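Local coordinates for protein beta-glucoside kinase (Listeria monocytogenes, PDB 4HTL) that phosphorylates cellobiose at the expense of ATP to give cellobiose-6'-phosphate, and may also regulate transcription of the cellobiose-PTS operon, at residues A205-D208 with S214-L217. Sequence-based numbering, arbitrary orientation. Where two conformers were deposited one is given.
Sequences ANYD and SERL
Asn206 meets Ser214 through its first side-chain carbon: CB of Asn206 lies 3.2 Å from OG of Ser214. A carbon faces the oxygen, so this is a van der Waals contact; the hydroxyl's hydrogen bond is to OD2 of Asp211, in the turn joining the helices. With OG of Ser214 beside its own backbone N (chi1 -59°), the oxygen is directed to Asn206, and CB of Ser214 is left 3.6 Å from the backbone N of Tyr207. The backbones are close, with 5.0 Å between CA of Tyr207 and CA of Ser214. Tyr207 has CG anti to its backbone N (chi1 174°), and its ring meets the second helix by an edge: CD1 is 3.7 Å from CA of Glu215, which lies near the ring plane. CG of Glu215 is 4.0 Å from the same CD1, and the carboxylate is turned 76° from the ring. A water donates to O of Tyr207 and OE2 of Glu215, 2.8 Å from each, bridging the two helices while resting over the rim of one ring face. The helices meet at Ser214, across a short connection, in a helix-loop-helix corner, where the end of helix 200-208 packs across the start of the long helix 212-236 within the ROK kinase fold.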
# COMPACT_ATOMS: atom_id res chain seq x y z
N ALA A 205 26.34 7.67 -18.99
CA ALA A 205 27.73 7.68 -19.42
C ALA A 205 28.49 8.82 -18.77
O ALA A 205 29.60 8.65 -18.24
CB ALA A 205 27.84 7.73 -20.97
N ASN A 206 27.87 10.00 -18.72
CA ASN A 206 28.49 11.12 -18.05
C ASN A 206 28.62 10.86 -16.55
O ASN A 206 29.62 11.17 -15.96
CB ASN A 206 27.72 12.39 -18.31
CG ASN A 206 27.80 12.80 -19.75
OD1 ASN A 206 28.72 12.42 -20.45
ND2 ASN A 206 26.83 13.57 -20.20
N TYR A 207 27.62 10.24 -15.96
CA TYR A 207 27.69 9.82 -14.56
C TYR A 207 28.92 8.92 -14.32
O TYR A 207 29.69 9.11 -13.37
CB TYR A 207 26.39 9.06 -14.23
CG TYR A 207 26.34 8.42 -12.87
CD1 TYR A 207 26.19 9.19 -11.73
CD2 TYR A 207 26.35 7.03 -12.72
CE1 TYR A 207 26.17 8.62 -10.48
CE2 TYR A 207 26.31 6.45 -11.46
CZ TYR A 207 26.20 7.24 -10.34
OH TYR A 207 26.15 6.70 -9.06
N ASP A 208 29.07 7.89 -15.16
CA ASP A 208 30.19 6.95 -15.02
C ASP A 208 31.55 7.61 -15.22
O ASP A 208 32.57 7.12 -14.69
CB ASP A 208 30.03 5.79 -15.99
CG ASP A 208 28.92 4.85 -15.60
OD1 ASP A 208 28.53 4.81 -14.42
OD2 ASP A 208 28.42 4.19 -16.49
N SER A 214 25.69 15.32 -13.83
CA SER A 214 25.11 14.01 -13.97
C SER A 214 25.03 13.25 -12.66
O SER A 214 24.02 12.56 -12.39
CB SER A 214 25.88 13.23 -15.01
OG SER A 214 25.85 13.92 -16.27
N GLU A 215 26.10 13.32 -11.88
CA GLU A 215 26.11 12.74 -10.55
C GLU A 215 24.92 13.19 -9.73
O GLU A 215 24.25 12.36 -9.09
CB GLU A 215 27.41 12.96 -9.81
CG GLU A 215 28.53 12.12 -10.37
CD GLU A 215 29.90 12.44 -9.79
OE1 GLU A 215 30.09 13.54 -9.20
OE2 GLU A 215 30.80 11.57 -9.90
N ARG A 216 24.64 14.48 -9.73
CA ARG A 216 23.53 14.96 -8.92
C ARG A 216 22.22 14.41 -9.45
O ARG A 216 21.36 13.97 -8.68
CB ARG A 216 23.51 16.50 -8.85
CG ARG A 216 22.39 17.04 -7.96
CD ARG A 216 22.47 18.56 -7.77
NE ARG A 216 21.34 18.98 -6.98
CZ ARG A 216 21.23 18.82 -5.66
NH1 ARG A 216 22.22 18.33 -4.93
NH2 ARG A 216 20.11 19.18 -5.05
N LEU A 217 22.04 14.43 -10.76
CA LEU A 217 20.77 13.95 -11.33
C LEU A 217 20.51 12.49 -10.97
O LEU A 217 19.39 12.11 -10.54
CB LEU A 217 20.73 14.16 -12.84
CG LEU A 217 20.81 15.53 -13.42
CD1 LEU A 217 20.43 15.45 -14.93
CD2 LEU A 217 20.09 16.61 -12.63
O HOH W 1 30.19 8.98 -10.66